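Local atomic coordinates of tryptophan--tRNA ligase (Campylobacter jejuni subsp. jejuni, PDB entry 3TZL), a protein that probably attaches tryptophan to tRNA(Trp) at the expense of ATP, as a homodimeric class I aminoacyl-tRNA synthetase. Residues B[43-48]-B[125-130]. Sequence-based numbering, arbitrary orientation.
Sequences NYHAMT and FSYPVL. With TRP (tryptophan), chain J.
The imidazole of H45, which lines the tryptophan pocket, lies between L130 and the bound ligand. On one face sits CD2 of L130, 4.1 Å from the ring centroid in a CH-pi contact 19° off the normal; the ligand's indole stands nearly upright on the opposite face and points its CD1 and NE1 edge at it, CD1 3.5 Å from CD2 of H45. A flat ring suits this place, offering two broad faces with polar atoms on its rim. Near the ring plane, CE1 of H45 approaches the carbonyl O of Y127 at 3.5 Å, while NE2 is hydrogen-bonded to D134, whose OD2 also binds the ligand. That bond should fix the imidazole's rotation, tying pocket wall to substrate.

The Y127 ring meets H45 rim to rim, planes at 86°, with CD1 of Y127 3.6 Å from ND1 of H45. L130, with CG anti to its backbone N (chi1 173°), extends toward 43-48 and lays CD2 on the imidazole, an apolar cover; the same methyl packs 3.8 Å from CB of Y44. Threonine serves twice at T48: CG2 faces CB of Y127 at 4.4 Å, while OG1 donates to the carbonyl O of H45 (3.1 Å), which also accepts from the backbone N of T48.

The phenol of Y44 carries a hydroxyl to the dimer interface, bonding E90 of the second subunit. Within the Rossmann-like core of this class I synthetase, the contact joins short helix 43-46, following strand 36-41 of the parallel sheet, to helix 122-137, with L130 also resting on helix 87-96 of the same chain.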
ATOM      1  N   ASN B  43      -0.277  -5.108  12.951  1.00 26.80           N
ATOM      2  CA  ASN B  43       0.303  -3.809  13.269  1.00 28.09           C
ATOM      3  C   ASN B  43       0.179  -2.741  12.172  1.00 30.47           C
ATOM      4  O   ASN B  43       0.169  -1.552  12.497  1.00 27.84           O
ATOM      5  CB  ASN B  43       1.739  -3.910  13.845  1.00 29.27           C
ATOM      6  CG  ASN B  43       2.771  -4.439  12.851  1.00 31.78           C
ATOM      7  OD1 ASN B  43       2.475  -5.296  12.023  1.00 31.10           O
ATOM      8  ND2 ASN B  43       4.011  -3.950  12.968  1.00 24.05           N
ATOM      9  N   TYR B  44       0.075  -3.131  10.896  1.00 26.84           N
ATOM     10  CA  TYR B  44      -0.148  -2.096   9.856  1.00 29.93           C
ATOM     11  C   TYR B  44      -1.482  -1.429  10.121  1.00 26.37           C
ATOM     12  O   TYR B  44      -1.598  -0.208  10.078  1.00 33.75           O
ATOM     13  CB  TYR B  44      -0.142  -2.666   8.430  1.00 26.64           C
ATOM     14  CG  TYR B  44       1.230  -2.965   7.864  1.00 23.06           C
ATOM     15  CD1 TYR B  44       2.303  -2.119   8.086  1.00 27.02           C
ATOM     16  CD2 TYR B  44       1.442  -4.101   7.101  1.00 29.10           C
ATOM     17  CE1 TYR B  44       3.553  -2.399   7.539  1.00 31.08           C
ATOM     18  CE2 TYR B  44       2.672  -4.395   6.566  1.00 28.04           C
ATOM     19  CZ  TYR B  44       3.725  -3.553   6.785  1.00 32.39           C
ATOM     20  OH  TYR B  44       4.946  -3.876   6.226  1.00 30.34           O
ATOM     21  N   HIS B  45      -2.489  -2.241  10.415  1.00 27.31           N
ATOM     22  CA  HIS B  45      -3.841  -1.736  10.670  1.00 29.45           C
ATOM     23  C   HIS B  45      -3.913  -0.828  11.888  1.00 31.14           C
ATOM     24  O   HIS B  45      -4.742   0.073  11.935  1.00 30.69           O
ATOM     25  CB  HIS B  45      -4.831  -2.890  10.824  1.00 32.96           C
ATOM     26  CG  HIS B  45      -5.122  -3.616   9.540  1.00 33.43           C
ATOM     27  ND1 HIS B  45      -6.089  -3.197   8.650  1.00 34.65           N
ATOM     28  CD2 HIS B  45      -4.576  -4.734   9.004  1.00 29.93           C
ATOM     29  CE1 HIS B  45      -6.113  -4.016   7.613  1.00 33.93           C
ATOM     30  NE2 HIS B  45      -5.211  -4.963   7.807  1.00 31.56           N
ATOM     31  N   ALA B  46      -3.044  -1.040  12.878  1.00 32.45           N
ATOM     32  CA  ALA B  46      -3.100  -0.196  14.071  1.00 32.99           C
ATOM     33  C   ALA B  46      -2.635   1.206  13.734  1.00 32.66           C
ATOM     34  O   ALA B  46      -2.878   2.139  14.503  1.00 32.02           O
ATOM     35  CB  ALA B  46      -2.274  -0.777  15.213  1.00 35.52           C
HETATM   36  N   MSE B  47      -1.963   1.361  12.588  1.00 28.64           N
HETATM   37  CA  MSE B  47      -1.476   2.677  12.205  1.00 31.37           C
HETATM   38  C   MSE B  47      -2.583   3.633  11.775  1.00 33.48           C
HETATM   39  O   MSE B  47      -2.323   4.827  11.652  1.00 35.33           O
HETATM   40  CB  MSE B  47      -0.438   2.579  11.111  1.00 35.24           C
HETATM   41  CG  MSE B  47       0.656   1.610  11.440  1.00 35.44           C
HETATM   42 SE   MSE B  47       1.959   1.431  10.016  0.73 37.22          SE
HETATM   43  CE  MSE B  47       3.163   0.171  10.946  1.00 27.39           C
ATOM     44  N   THR B  48      -3.800   3.125  11.537  1.00 32.66           N
ATOM     45  CA  THR B  48      -4.913   3.995  11.134  1.00 30.09           C
ATOM     46  C   THR B  48      -5.426   4.868  12.286  1.00 35.24           C
ATOM     47  O   THR B  48      -5.889   5.981  12.063  1.00 43.77           O
ATOM     48  CB  THR B  48      -6.109   3.217  10.521  1.00 39.77           C
ATOM     49  OG1 THR B  48      -6.709   2.372  11.520  1.00 45.10           O
ATOM     50  CG2 THR B  48      -5.664   2.364   9.313  1.00 32.53           C
ATOM     51  N   PHE B 125     -10.191   4.695   4.798  1.00 32.95           N
ATOM     52  CA  PHE B 125     -10.936   4.321   3.604  1.00 33.09           C
ATOM     53  C   PHE B 125     -10.376   3.043   2.975  1.00 35.05           C
ATOM     54  O   PHE B 125     -11.126   2.183   2.499  1.00 37.84           O
ATOM     55  CB  PHE B 125     -10.839   5.475   2.597  1.00 35.72           C
ATOM     56  CG  PHE B 125     -11.638   5.277   1.344  1.00 33.68           C
ATOM     57  CD1 PHE B 125     -13.006   5.432   1.351  1.00 32.59           C
ATOM     58  CD2 PHE B 125     -11.009   4.974   0.145  1.00 36.03           C
ATOM     59  CE1 PHE B 125     -13.751   5.268   0.182  1.00 37.08           C
ATOM     60  CE2 PHE B 125     -11.740   4.807  -1.017  1.00 36.25           C
ATOM     61  CZ  PHE B 125     -13.112   4.955  -0.999  1.00 37.07           C
ATOM     62  N   SER B 126      -9.053   2.919   2.990  1.00 33.61           N
ATOM     63  CA  SER B 126      -8.360   1.866   2.253  1.00 27.77           C
ATOM     64  C   SER B 126      -8.139   0.577   3.037  1.00 30.37           C
ATOM     65  O   SER B 126      -7.823  -0.453   2.452  1.00 31.51           O
ATOM     66  CB  SER B 126      -7.005   2.368   1.778  1.00 29.22           C
ATOM     67  OG  SER B 126      -7.141   3.561   1.031  1.00 34.40           O
ATOM     68  N   TYR B 127      -8.283   0.614   4.352  1.00 30.14           N
ATOM     69  CA  TYR B 127      -7.938  -0.586   5.113  1.00 32.19           C
ATOM     70  C   TYR B 127      -8.679  -1.892   4.799  1.00 28.57           C
ATOM     71  O   TYR B 127      -8.098  -2.951   4.983  1.00 33.33           O
ATOM     72  CB  TYR B 127      -7.837  -0.315   6.613  1.00 33.72           C
ATOM     73  CG  TYR B 127      -9.068  -0.592   7.426  1.00 33.65           C
ATOM     74  CD1 TYR B 127      -9.364  -1.875   7.880  1.00 31.46           C
ATOM     75  CD2 TYR B 127      -9.906   0.442   7.792  1.00 40.72           C
ATOM     76  CE1 TYR B 127     -10.496  -2.111   8.656  1.00 38.81           C
ATOM     77  CE2 TYR B 127     -11.035   0.215   8.559  1.00 42.68           C
ATOM     78  CZ  TYR B 127     -11.326  -1.053   8.987  1.00 41.47           C
ATOM     79  OH  TYR B 127     -12.449  -1.230   9.763  1.00 48.39           O
ATOM     80  N   PRO B 128      -9.949  -1.829   4.333  1.00 29.30           N
ATOM     81  CA  PRO B 128     -10.561  -3.083   3.869  1.00 29.36           C
ATOM     82  C   PRO B 128      -9.790  -3.757   2.737  1.00 28.09           C
ATOM     83  O   PRO B 128      -9.876  -4.978   2.621  1.00 29.90           O
ATOM     84  CB  PRO B 128     -11.927  -2.631   3.341  1.00 32.85           C
ATOM     85  CG  PRO B 128     -12.244  -1.409   4.148  1.00 35.40           C
ATOM     86  CD  PRO B 128     -10.930  -0.725   4.347  1.00 28.75           C
ATOM     87  N   VAL B 129      -9.062  -2.992   1.923  1.00 27.95           N
ATOM     88  CA  VAL B 129      -8.252  -3.599   0.868  1.00 29.50           C
ATOM     89  C   VAL B 129      -7.017  -4.295   1.457  1.00 29.00           C
ATOM     90  O   VAL B 129      -6.635  -5.381   1.014  1.00 30.31           O
ATOM     91  CB  VAL B 129      -7.810  -2.570  -0.216  1.00 30.34           C
ATOM     92  CG1 VAL B 129      -7.126  -3.289  -1.373  1.00 26.40           C
ATOM     93  CG2 VAL B 129      -9.006  -1.794  -0.743  1.00 32.65           C
ATOM     94  N   LEU B 130      -6.398  -3.674   2.461  1.00 26.58           N
ATOM     95  CA  LEU B 130      -5.209  -4.257   3.056  1.00 23.56           C
ATOM     96  C   LEU B 130      -5.622  -5.528   3.777  1.00 28.35           C
ATOM     97  O   LEU B 130      -4.954  -6.568   3.684  1.00 31.02           O
ATOM     98  CB  LEU B 130      -4.531  -3.277   4.018  1.00 27.03           C
ATOM     99  CG  LEU B 130      -3.349  -3.856   4.826  1.00 28.62           C
ATOM    100  CD1 LEU B 130      -2.272  -4.475   3.932  1.00 26.56           C
ATOM    101  CD2 LEU B 130      -2.759  -2.770   5.688  1.00 25.98           C
TER
HETATM  102  N   TRP J 331      -9.870  -5.680  11.111  1.00 37.18           N
HETATM  103  CA  TRP J 331      -9.653  -6.648  12.190  1.00 46.30           C
HETATM  104  C   TRP J 331     -10.109  -6.083  13.529  1.00 56.08           C
HETATM  105  O   TRP J 331     -10.212  -6.805  14.527  1.00 56.28           O
HETATM  106  CB  TRP J 331      -8.175  -7.072  12.264  1.00 41.38           C
HETATM  107  CG  TRP J 331      -7.702  -7.700  10.987  1.00 36.80           C
HETATM  108  CD1 TRP J 331      -6.822  -7.178  10.077  1.00 37.40           C
HETATM  109  CD2 TRP J 331      -8.133  -8.955  10.463  1.00 35.80           C
HETATM  110  NE1 TRP J 331      -6.666  -8.052   9.019  1.00 41.64           N
HETATM  111  CE2 TRP J 331      -7.468  -9.146   9.230  1.00 41.42           C
HETATM  112  CE3 TRP J 331      -9.020  -9.941  10.917  1.00 35.44           C
HETATM  113  CZ2 TRP J 331      -7.655 -10.292   8.455  1.00 37.36           C
HETATM  114  CZ3 TRP J 331      -9.209 -11.077  10.140  1.00 36.62           C
HETATM  115  CH2 TRP J 331      -8.524 -11.244   8.927  1.00 37.87           C
HETATM  116  OXT TRP J 331     -10.385  -4.885  13.623  1.00 59.37           O